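Aminomethyltransferase (Bartonella henselae, PDB 3GIR) belongs to the aminomethyltransferase family of T-protein-like enzymes and joins a folate-binding domain to a C-terminal beta-barrel domain. Local coordinates at residues 120-126 against 267-273; 255-261 against 350-354; 263-267 against 338-342; 325-330 against 367-371. All blocks are in the same frame, centred on the assembly; numbering follows the deposited sequence.

Contact 1: residues 120-126 against 267-273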
loop_
_atom_site.group_PDB
_atom_site.type_symbol
_atom_site.label_atom_id
_atom_site.label_comp_id
_atom_site.label_asym_id
_atom_site.label_seq_id
_atom_site.Cartn_x
_atom_site.Cartn_y
_atom_site.Cartn_z
ATOM N N LEU A 120 -7.044 -12.211 -6.291
ATOM C CA LEU A 120 -6.726 -13.525 -5.709
ATOM C C LEU A 120 -6.500 -14.529 -6.783
ATOM O O LEU A 120 -7.156 -14.461 -7.867
ATOM C CB LEU A 120 -7.918 -13.952 -4.890
ATOM C CG LEU A 120 -8.308 -13.089 -3.753
ATOM C CD1 LEU A 120 -9.517 -13.772 -3.100
ATOM C CD2 LEU A 120 -7.204 -12.840 -2.725
ATOM N N ASN A 121 -5.613 -15.478 -6.507
ATOM C CA ASN A 121 -5.529 -16.682 -7.337
ATOM C C ASN A 121 -6.564 -17.714 -6.924
ATOM O O ASN A 121 -7.363 -17.478 -6.023
ATOM C CB ASN A 121 -4.127 -17.233 -7.362
ATOM C CG ASN A 121 -3.642 -17.781 -6.013
ATOM O OD1 ASN A 121 -4.410 -18.208 -5.200
ATOM N ND2 ASN A 121 -2.334 -17.744 -5.829
ATOM N N GLU A 122 -6.534 -18.889 -7.602
ATOM C CA GLU A 122 -7.553 -19.921 -7.440
ATOM C C GLU A 122 -7.549 -20.502 -6.021
ATOM O O GLU A 122 -8.596 -20.950 -5.543
ATOM C CB GLU A 122 -7.398 -21.101 -8.468
ATOM N N ARG A 123 -6.412 -20.368 -5.329
ATOM C CA ARG A 123 -6.223 -20.840 -3.958
ATOM C C ARG A 123 -6.369 -19.730 -2.930
ATOM O O ARG A 123 -6.050 -19.880 -1.745
ATOM C CB ARG A 123 -4.843 -21.468 -3.855
ATOM C CG ARG A 123 -4.682 -22.687 -4.813
ATOM C CD ARG A 123 -3.292 -23.297 -4.879
ATOM N NE ARG A 123 -2.181 -22.333 -4.980
ATOM C CZ ARG A 123 -1.985 -21.422 -5.952
ATOM N NH1 ARG A 123 -2.855 -21.243 -6.979
ATOM N NH2 ARG A 123 -0.898 -20.655 -5.889
ATOM N N ALA A 124 -6.872 -18.606 -3.409
ATOM C CA ALA A 124 -7.112 -17.402 -2.603
ATOM C C ALA A 124 -5.850 -16.775 -2.055
ATOM O O ALA A 124 -5.918 -15.956 -1.131
ATOM C CB ALA A 124 -8.244 -17.619 -1.442
ATOM N N GLY A 125 -4.681 -17.082 -2.662
ATOM C CA GLY A 125 -3.478 -16.322 -2.378
ATOM C C GLY A 125 -3.570 -14.953 -3.038
ATOM O O GLY A 125 -4.288 -14.743 -4.023
ATOM N N ILE A 126 -2.865 -13.985 -2.460
ATOM C CA ILE A 126 -2.961 -12.600 -2.909
ATOM C C ILE A 126 -1.943 -12.324 -3.989
ATOM O O ILE A 126 -0.728 -12.184 -3.746
ATOM C CB ILE A 126 -2.816 -11.622 -1.728
ATOM C CG1 ILE A 126 -3.959 -11.772 -0.718
ATOM C CG2 ILE A 126 -2.829 -10.098 -2.238
ATOM C CD1 ILE A 126 -3.685 -11.096 0.624
ATOM N N ILE A 267 2.524 -9.720 2.428
ATOM C CA ILE A 267 1.530 -10.507 1.722
ATOM C C ILE A 267 2.173 -10.948 0.430
ATOM O O ILE A 267 2.936 -10.175 -0.178
ATOM C CB ILE A 267 0.224 -9.764 1.530
ATOM C CG1 ILE A 267 0.423 -8.361 0.948
ATOM C CG2 ILE A 267 -0.518 -9.667 2.894
ATOM C CD1 ILE A 267 -0.912 -7.581 0.716
ATOM N N THR A 268 1.817 -12.145 -0.017
ATOM C CA THR A 268 2.386 -12.734 -1.202
ATOM C C THR A 268 1.321 -13.691 -1.774
ATOM O O THR A 268 0.278 -13.928 -1.143
ATOM C CB THR A 268 3.650 -13.532 -0.885
ATOM O OG1 THR A 268 3.241 -14.735 -0.247
ATOM C CG2 THR A 268 4.623 -12.789 0.032
ATOM N N PRO A 269 1.568 -14.232 -2.966
ATOM C CA PRO A 269 0.617 -15.221 -3.490
ATOM C C PRO A 269 0.499 -16.490 -2.672
ATOM O O PRO A 269 -0.431 -17.264 -2.908
ATOM C CB PRO A 269 1.192 -15.528 -4.877
ATOM C CG PRO A 269 1.931 -14.376 -5.203
ATOM C CD PRO A 269 2.590 -13.926 -3.933
ATOM N N ASP A 270 1.368 -16.650 -1.673
ATOM C CA ASP A 270 1.277 -17.742 -0.695
ATOM C C ASP A 270 0.481 -17.439 0.589
ATOM O O ASP A 270 0.332 -18.310 1.471
ATOM C CB ASP A 270 2.692 -18.280 -0.409
ATOM C CG ASP A 270 3.293 -18.987 -1.634
ATOM O OD1 ASP A 270 2.564 -19.741 -2.315
ATOM O OD2 ASP A 270 4.483 -18.768 -1.929
ATOM N N THR A 271 -0.020 -16.203 0.754
ATOM C CA THR A 271 -0.767 -15.810 1.899
ATOM C C THR A 271 -2.165 -15.464 1.440
ATOM O O THR A 271 -2.364 -14.606 0.574
ATOM C CB THR A 271 -0.135 -14.512 2.569
ATOM O OG1 THR A 271 -0.128 -13.403 1.654
ATOM C CG2 THR A 271 1.315 -14.745 3.065
ATOM N N THR A 272 -3.155 -16.128 1.992
ATOM C CA THR A 272 -4.528 -15.756 1.798
ATOM C C THR A 272 -4.891 -14.548 2.647
ATOM O O THR A 272 -4.142 -14.217 3.562
ATOM C CB THR A 272 -5.462 -16.900 2.171
ATOM O OG1 THR A 272 -5.478 -17.070 3.599
ATOM C CG2 THR A 272 -5.097 -18.166 1.455
ATOM N N PRO A 273 -6.047 -13.897 2.389
ATOM C CA PRO A 273 -6.421 -12.802 3.247
ATOM C C PRO A 273 -6.697 -13.264 4.681
ATOM O O PRO A 273 -6.599 -12.464 5.592
ATOM C CB PRO A 273 -7.710 -12.233 2.605
ATOM C CG PRO A 273 -7.540 -12.587 1.183
ATOM C CD PRO A 273 -6.910 -13.974 1.199
HETATM O O HOH W 1 -1.446 -19.527 -3.201
#
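The carbonyl oxygen of Ala124 is buried against Thr272 and Pro273 with no hydrogen-bond partner anywhere in the model. What meets it is carbon: Thr272 CA lies 3.2 Å from Ala124 O in a CA-H...O contact, and Pro273 CD comes equally close. Ala124 ends a type I turn that begins at Asn121 and closes the beta hairpin of strands 114-120 and 126-136; this turn meets the loop before helix 284-289. Asn121 sets CG between its backbone N and carbonyl carbon (chi1 67°), folding OD1 back over the turn to accept from Arg123 N, as an Asx turn, and from Gly125 N. The two donors come from opposite faces, so OD1 is gripped from both, neither bond lying on a lone pair. Across the contact, Gly125 CA stands 3.2 Å from Pro269 O. The direct polar link is Ile126 N to Thr271 O, 3.1 Å long and bent to 139° at the hydrogen, with a weak second bond from Ile126 N to Thr268 O. Ile126 CG1 packs across the Pro273 ring, 4.1 Å from its CG. Outside the pair, Ala124 and Pro273 rest on Phe298 of helix 295-304, while Ile126 and Pro273 reach Tyr118 on strand 114-120.

Contact 2: residues 255-261 against 350-354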
loop_
_atom_site.group_PDB
_atom_site.type_symbol
_atom_site.label_atom_id
_atom_site.label_comp_id
_atom_site.label_asym_id
_atom_site.label_seq_id
_atom_site.Cartn_x
_atom_site.Cartn_y
_atom_site.Cartn_z
ATOM N N ARG A 255 4.668 3.645 6.583
ATOM C CA ARG A 255 3.666 2.655 6.387
ATOM C C ARG A 255 3.716 1.555 7.443
ATOM O O ARG A 255 2.662 1.041 7.837
ATOM C CB ARG A 255 3.690 2.089 4.961
ATOM C CG ARG A 255 4.895 1.193 4.613
ATOM C CD ARG A 255 4.558 -0.205 4.911
ATOM N NE ARG A 255 5.755 -1.023 4.771
ATOM C CZ ARG A 255 5.845 -2.331 5.031
ATOM N NH1 ARG A 255 4.826 -3.056 5.430
ATOM N NH2 ARG A 255 7.032 -2.912 4.819
ATOM N N LEU A 256 4.906 1.171 7.848
ATOM C CA LEU A 256 5.061 0.110 8.843
ATOM C C LEU A 256 4.563 0.538 10.212
ATOM O O LEU A 256 3.796 -0.192 10.857
ATOM C CB LEU A 256 6.520 -0.359 8.843
ATOM C CG LEU A 256 6.941 -1.480 9.808
ATOM C CD1 LEU A 256 5.919 -2.638 9.743
ATOM C CD2 LEU A 256 8.420 -1.871 9.573
ATOM N N GLU A 257 4.868 1.754 10.624
ATOM C CA GLU A 257 4.201 2.372 11.844
ATOM C C GLU A 257 2.674 2.344 11.768
ATOM O O GLU A 257 1.983 2.160 12.756
ATOM C CB GLU A 257 4.693 3.792 12.070
ATOM C CG GLU A 257 6.016 3.895 12.676
ATOM C CD GLU A 257 6.396 5.320 12.993
ATOM O OE1 GLU A 257 5.712 6.231 12.463
ATOM O OE2 GLU A 257 7.381 5.549 13.734
ATOM N N ALA A 258 2.128 2.620 10.576
ATOM C CA ALA A 258 0.680 2.643 10.302
ATOM C C ALA A 258 0.024 1.255 10.184
ATOM O O ALA A 258 -1.155 1.164 9.976
ATOM C CB ALA A 258 0.324 3.507 9.043
ATOM N N GLY A 259 0.811 0.215 10.276
ATOM C CA GLY A 259 0.347 -1.132 10.161
ATOM C C GLY A 259 -0.045 -1.626 8.790
ATOM O O GLY A 259 -0.850 -2.597 8.659
ATOM N N LEU A 260 0.459 -0.970 7.747
ATOM C CA LEU A 260 0.040 -1.254 6.391
ATOM C C LEU A 260 0.889 -2.287 5.747
ATOM O O LEU A 260 2.103 -2.256 5.885
ATOM C CB LEU A 260 0.019 0.037 5.572
ATOM C CG LEU A 260 -0.728 1.211 6.209
ATOM C CD1 LEU A 260 -0.567 2.502 5.387
ATOM C CD2 LEU A 260 -2.162 0.794 6.347
ATOM N N CYS A 261 0.280 -3.172 4.980
ATOM C CA CYS A 261 1.054 -4.246 4.300
ATOM C C CYS A 261 1.802 -3.774 3.081
ATOM O O CYS A 261 1.338 -2.877 2.336
ATOM C CB CYS A 261 0.149 -5.358 3.842
ATOM S SG CYS A 261 -0.495 -6.322 5.231
ATOM N N PRO A 350 12.257 0.354 17.307
ATOM C CA PRO A 350 12.026 -0.654 16.253
ATOM C C PRO A 350 10.551 -1.089 16.187
ATOM O O PRO A 350 9.877 -1.236 17.242
ATOM C CB PRO A 350 12.935 -1.811 16.656
ATOM C CG PRO A 350 13.826 -1.270 17.626
ATOM C CD PRO A 350 13.268 -0.110 18.266
ATOM N N VAL A 351 10.067 -1.242 14.954
ATOM C CA VAL A 351 8.756 -1.731 14.603
ATOM C C VAL A 351 8.968 -2.834 13.584
ATOM O O VAL A 351 9.991 -2.879 12.876
ATOM C CB VAL A 351 7.869 -0.594 14.077
ATOM C CG1 VAL A 351 7.756 0.458 15.223
ATOM C CG2 VAL A 351 8.479 0.109 12.871
ATOM N N ALA A 352 8.107 -3.825 13.588
ATOM C CA ALA A 352 8.121 -4.878 12.646
ATOM C C ALA A 352 6.784 -5.565 12.483
ATOM O O ALA A 352 5.843 -5.310 13.246
ATOM C CB ALA A 352 9.160 -5.974 13.218
ATOM N N MET A 353 6.688 -6.399 11.438
ATOM C CA MET A 353 5.505 -7.237 11.225
ATOM C C MET A 353 6.015 -8.567 10.750
ATOM O O MET A 353 7.116 -8.687 10.221
ATOM C CB MET A 353 4.514 -6.658 10.201
ATOM C CG MET A 353 3.741 -5.511 10.697
ATOM S SD MET A 353 2.363 -5.043 9.598
ATOM C CE MET A 353 3.056 -5.439 8.009
ATOM N N GLY A 354 5.218 -9.618 10.958
ATOM C CA GLY A 354 5.694 -10.926 10.519
ATOM C C GLY A 354 4.602 -11.955 10.705
ATOM O O GLY A 354 3.434 -11.593 11.002
#
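With CG opposite the backbone N (chi1 -180°), Leu256 carries both methyls out from the helix toward Met353, which places its own CG beside its backbone N (chi1 -74°) and runs on extended from there. The two chains run alongside in opposite senses, with Leu256 CD1 3.7 Å from Met353 CG. The far end of Met353 is less certain, since two conformers are modelled. Two residues back along the strand, Val351 CG2 packs against CG and the CD2 methyl of Leu256, 3.8 Å from each. No hydrogen bond crosses the contact, which is thus almost entirely apolar. It joins the end of helix 248-257 to strand 349-356 of the C-terminal barrel domain. The helix stops here in a Schellman motif, Gly259 leaving it at positive phi while Leu260 N bonds back to Arg255 O and Gly259 N to Leu256 O. Past that end the chain is held by Arg255, whose NH1 donates to Leu260 O at 2.9 Å in a nearly straight bond (166°). That oxygen lies in the guanidinium plane, and the donor lies in the carbonyl plane, so the bond fixes how the group is turned. Salt bridges from NH1 to Asp266 and from NH2 to Asp252 hold the guanidinium further, and NH2 also bonds to Ser340 OG on the neighbouring strand 334-344, which ties the group to the barrel sheet.

Contact 3: residues 263-267 against 338-342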
loop_
_atom_site.group_PDB
_atom_site.type_symbol
_atom_site.label_atom_id
_atom_site.label_comp_id
_atom_site.label_asym_id
_atom_site.label_seq_id
_atom_site.Cartn_x
_atom_site.Cartn_y
_atom_site.Cartn_z
ATOM N N HIS A 263 3.056 -5.595 -0.374
ATOM C CA HIS A 263 3.039 -6.815 -1.112
ATOM C C HIS A 263 4.446 -7.170 -1.564
ATOM O O HIS A 263 5.260 -6.323 -1.933
ATOM C CB HIS A 263 2.092 -6.727 -2.311
ATOM C CG HIS A 263 1.777 -8.053 -2.914
ATOM N ND1 HIS A 263 2.642 -8.675 -3.774
ATOM C CD2 HIS A 263 0.741 -8.913 -2.724
ATOM C CE1 HIS A 263 2.147 -9.847 -4.121
ATOM N NE2 HIS A 263 0.995 -10.023 -3.503
ATOM N N GLY A 264 4.762 -8.457 -1.410
ATOM C CA GLY A 264 6.130 -8.966 -1.625
ATOM C C GLY A 264 6.913 -9.137 -0.334
ATOM O O GLY A 264 7.928 -9.842 -0.300
ATOM N N ASN A 265 6.422 -8.517 0.737
ATOM C CA ASN A 265 6.970 -8.660 2.092
ATOM C C ASN A 265 5.937 -9.336 2.963
ATOM O O ASN A 265 6.020 -10.538 3.264
ATOM C CB ASN A 265 7.314 -7.316 2.724
ATOM C CG ASN A 265 8.675 -6.770 2.291
ATOM O OD1 ASN A 265 9.068 -6.891 1.119
ATOM N ND2 ASN A 265 9.362 -6.105 3.205
ATOM N N ASP A 266 4.914 -8.582 3.318
ATOM C CA ASP A 266 3.920 -9.053 4.267
ATOM C C ASP A 266 2.783 -9.855 3.719
ATOM O O ASP A 266 2.067 -10.482 4.476
ATOM C CB ASP A 266 3.336 -7.854 4.989
ATOM C CG ASP A 266 4.408 -6.874 5.401
ATOM O OD1 ASP A 266 5.352 -7.230 6.171
ATOM O OD2 ASP A 266 4.328 -5.733 4.881
ATOM N N ILE A 267 2.524 -9.720 2.428
ATOM C CA ILE A 267 1.530 -10.507 1.722
ATOM C C ILE A 267 2.173 -10.948 0.430
ATOM O O ILE A 267 2.936 -10.175 -0.178
ATOM C CB ILE A 267 0.224 -9.764 1.530
ATOM C CG1 ILE A 267 0.423 -8.361 0.948
ATOM C CG2 ILE A 267 -0.518 -9.667 2.894
ATOM C CD1 ILE A 267 -0.912 -7.581 0.716
ATOM N N VAL A 338 10.043 -12.652 10.287
ATOM C CA VAL A 338 9.795 -11.260 10.163
ATOM C C VAL A 338 9.695 -10.903 8.703
ATOM O O VAL A 338 10.603 -11.227 7.921
ATOM C CB VAL A 338 10.921 -10.440 10.810
ATOM C CG1 VAL A 338 10.810 -8.919 10.585
ATOM C CG2 VAL A 338 11.018 -10.770 12.331
ATOM N N THR A 339 8.606 -10.277 8.326
ATOM C CA THR A 339 8.390 -9.854 6.928
ATOM C C THR A 339 8.780 -8.413 6.662
ATOM O O THR A 339 9.144 -8.071 5.513
ATOM C CB THR A 339 7.011 -10.142 6.458
ATOM O OG1 THR A 339 6.047 -9.549 7.346
ATOM C CG2 THR A 339 6.749 -11.646 6.363
ATOM N N SER A 340 8.679 -7.536 7.678
ATOM C CA SER A 340 9.057 -6.125 7.551
ATOM C C SER A 340 9.608 -5.656 8.883
ATOM O O SER A 340 9.168 -6.098 9.944
ATOM C CB SER A 340 7.889 -5.214 7.186
ATOM O OG SER A 340 7.350 -5.513 5.935
ATOM N N GLY A 341 10.590 -4.783 8.834
ATOM C CA GLY A 341 11.147 -4.252 10.065
ATOM C C GLY A 341 11.997 -3.047 9.848
ATOM O O GLY A 341 12.715 -2.985 8.826
ATOM N N GLY A 342 11.959 -2.106 10.790
ATOM C CA GLY A 342 12.818 -0.937 10.753
ATOM C C GLY A 342 12.675 -0.085 11.998
ATOM O O GLY A 342 11.975 -0.431 12.916
#
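The carboxylate of Asp266 meets Thr339 and Ser340 through a single oxygen, and it uses both lone pairs of that oxygen. Thr339 OG1 donates to the anti lone pair of Asp266 OD1 at 2.7 Å, while Ser340 OG comes in on the syn side, 2.6 Å from the same OD1. OD2 forms a salt bridge with Arg255 NH1 and takes the backbone N of Leu262, just before the loop segment, so the group is gripped at both oxygens. The salt bridge would probably favour the ionised carboxylate. Next to it, the amide of Asn265 sends only a weak bond to the strand, from ND2 to Ser340 OG at 3.4 Å; Thr339 O lies 3.0 Å from the same ND2. Internal to the loop, Ile267 O sits over the centre of the His263 ring. Thr339 turns OG1 between its backbone N and carbonyl carbon (chi1 55°), which aims the hydroxyl at the carboxylate and leaves CG2 against Asn265 O, 3.4 Å away. Ser340 OG, besides donating to Asp266, accepts from Arg255 NH2. On the strand side, Thr339 and Ser340 both stand opposite Met353 of strand 349-356. This is a classic beta bulge, and here it presents two consecutive hydroxyls to one aspartate, joining the loop after helix 248-257 to the barrel sheet.

Contact 4: residues 325-330 against 367-371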
loop_
_atom_site.group_PDB
_atom_site.type_symbol
_atom_site.label_atom_id
_atom_site.label_comp_id
_atom_site.label_asym_id
_atom_site.label_seq_id
_atom_site.Cartn_x
_atom_site.Cartn_y
_atom_site.Cartn_z
ATOM N N ALA A 325 14.421 -12.063 9.165
ATOM C CA ALA A 325 14.772 -12.646 10.462
ATOM C C ALA A 325 13.859 -13.836 10.831
ATOM O O ALA A 325 12.621 -13.694 10.840
ATOM C CB ALA A 325 14.689 -11.580 11.519
ATOM N N VAL A 326 14.456 -14.968 11.192
ATOM C CA VAL A 326 13.691 -16.146 11.477
ATOM C C VAL A 326 13.154 -16.064 12.926
ATOM O O VAL A 326 13.870 -15.646 13.814
ATOM C CB VAL A 326 14.552 -17.440 11.299
ATOM C CG1 VAL A 326 13.730 -18.619 11.677
ATOM C CG2 VAL A 326 15.066 -17.498 9.844
ATOM N N LEU A 327 11.902 -16.468 13.144
ATOM C CA LEU A 327 11.291 -16.455 14.494
ATOM C C LEU A 327 11.174 -17.860 15.046
ATOM O O LEU A 327 10.809 -18.787 14.336
ATOM C CB LEU A 327 9.911 -15.858 14.438
ATOM C CG LEU A 327 9.834 -14.404 14.041
ATOM C CD1 LEU A 327 8.369 -13.885 13.882
ATOM C CD2 LEU A 327 10.661 -13.475 14.954
ATOM N N PHE A 328 11.560 -17.955 16.295
ATOM C CA PHE A 328 11.561 -19.203 17.059
ATOM C C PHE A 328 10.664 -19.133 18.302
ATOM O O PHE A 328 10.423 -18.038 18.848
ATOM C CB PHE A 328 13.003 -19.486 17.557
ATOM C CG PHE A 328 14.003 -19.610 16.446
ATOM C CD1 PHE A 328 14.224 -20.824 15.813
ATOM C CD2 PHE A 328 14.675 -18.504 16.014
ATOM C CE1 PHE A 328 15.151 -20.928 14.733
ATOM C CE2 PHE A 328 15.580 -18.592 14.946
ATOM C CZ PHE A 328 15.826 -19.816 14.316
ATOM N N ASP A 329 10.235 -20.308 18.770
ATOM C CA ASP A 329 9.549 -20.381 20.063
ATOM C C ASP A 329 10.571 -20.405 21.209
ATOM O O ASP A 329 11.790 -20.335 20.959
ATOM C CB ASP A 329 8.521 -21.522 20.068
ATOM C CG ASP A 329 9.149 -22.903 20.063
ATOM O OD1 ASP A 329 10.359 -23.018 20.211
ATOM O OD2 ASP A 329 8.388 -23.849 19.865
ATOM N N ASN A 330 10.106 -20.519 22.445
ATOM C CA ASN A 330 11.000 -20.481 23.594
ATOM C C ASN A 330 11.856 -21.752 23.705
ATOM O O ASN A 330 12.685 -21.833 24.583
ATOM C CB ASN A 330 10.230 -20.229 24.868
ATOM C CG ASN A 330 9.260 -21.345 25.227
ATOM O OD1 ASN A 330 9.000 -22.279 24.425
ATOM N ND2 ASN A 330 8.761 -21.287 26.493
ATOM N N VAL A 367 8.291 -14.126 21.239
ATOM C CA VAL A 367 8.950 -14.942 20.220
ATOM C C VAL A 367 10.375 -14.472 20.162
ATOM O O VAL A 367 10.735 -13.462 20.736
ATOM C CB VAL A 367 8.254 -14.905 18.847
ATOM C CG1 VAL A 367 6.783 -15.428 18.936
ATOM C CG2 VAL A 367 8.228 -13.509 18.234
ATOM N N PHE A 368 11.200 -15.229 19.458
ATOM C CA PHE A 368 12.636 -14.944 19.501
ATOM C C PHE A 368 13.276 -15.039 18.125
ATOM O O PHE A 368 12.821 -15.724 17.239
ATOM C CB PHE A 368 13.329 -15.981 20.444
ATOM C CG PHE A 368 12.721 -16.037 21.816
ATOM C CD1 PHE A 368 13.176 -15.192 22.779
ATOM C CD2 PHE A 368 11.604 -16.845 22.068
ATOM C CE1 PHE A 368 12.566 -15.154 24.033
ATOM C CE2 PHE A 368 10.948 -16.768 23.310
ATOM C CZ PHE A 368 11.458 -15.956 24.265
ATOM N N THR A 369 14.354 -14.287 18.015
ATOM C CA THR A 369 15.282 -14.430 16.831
ATOM C C THR A 369 16.717 -14.483 17.326
ATOM O O THR A 369 16.996 -14.387 18.507
ATOM C CB THR A 369 15.033 -13.285 15.831
ATOM O OG1 THR A 369 15.603 -13.635 14.566
ATOM C CG2 THR A 369 15.605 -12.023 16.287
ATOM N N GLU A 370 17.653 -14.717 16.426
ATOM C CA GLU A 370 19.023 -14.836 16.822
ATOM C C GLU A 370 19.832 -13.677 16.233
ATOM O O GLU A 370 19.721 -13.393 15.042
ATOM C CB GLU A 370 19.571 -16.123 16.285
ATOM C CG GLU A 370 19.142 -17.361 16.984
ATOM C CD GLU A 370 19.707 -17.572 18.417
ATOM O OE1 GLU A 370 20.977 -17.514 18.634
ATOM O OE2 GLU A 370 18.846 -17.839 19.314
ATOM N N LEU A 371 20.680 -13.080 17.044
ATOM C CA LEU A 371 21.590 -12.025 16.558
ATOM C C LEU A 371 22.956 -12.236 17.176
ATOM O O LEU A 371 23.061 -12.337 18.383
ATOM C CB LEU A 371 21.062 -10.668 16.951
ATOM C CG LEU A 371 21.927 -9.444 16.670
ATOM C CD1 LEU A 371 22.137 -9.241 15.161
ATOM C CD2 LEU A 371 21.337 -8.137 17.315
#
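Phe328 and Phe368 form a single antiparallel bridge in which each backbone satisfies the other. Phe328 N donates to Phe368 O at 2.7 Å with an angle of 163° at the hydrogen, and the return bond from Phe368 N to Phe328 O is longer, 3.0 Å, with its donor in the carbonyl plane. The acceptors take carbon neighbours too: Leu327 CA lies 3.2 Å from Phe368 O. Each ring brings its edge to the partner's carbonyl, Phe328 CD2 to Phe368 O and Phe368 CD2 to Phe328 O, both at 3.6 Å. The short strands run 130° apart in direction, and the register yields one bridge; beyond it a side chain takes over from the backbone. With OG1 opposite its backbone N (chi1 -163°), Thr369 reaches Val326 O and donates to it at 2.8 Å. Asp329 turns elsewhere, its OD1 accepting from the backbone N of Glu331 and Asn333. On the face carrying Leu327 and Val367, Leu327 CD2 packs 4.1 Å from Val367 CG2, and both residues touch Leu313 of strand 309-315. Phe368 also makes a cation-pi contact with Lys375. Strands 326-328 and 366-371 are the two outermost of their six-stranded sheet, so their pairing closes it into a barrel. Between these segments, two backbone bonds and one threonine hydroxyl join the strands, backed by the buried Leu327 and Val367.

Along the chain the segments interleave: contact 1 opens first at 120-126, then 255-261, 263-267 and 267-273 follow almost without a break, and the barrel segments come last. That one run from helix 248-257 onward therefore serves contacts 2, 3 and 1 in turn, and contacts 1 and 3 share Ile267. Contacts 2 and 3 lie closest, with centres 8 Å apart, on the neighbouring strands 349-356 and 334-344. Contact 4 belongs to the same sheet but to its far seam, its centre 25 Å from that of contact 1. Contacts 2 and 3 dock the barrel domain onto the folate-binding domain, contact 1 binds a hairpin within the latter, and contact 4 closes the barrel itself.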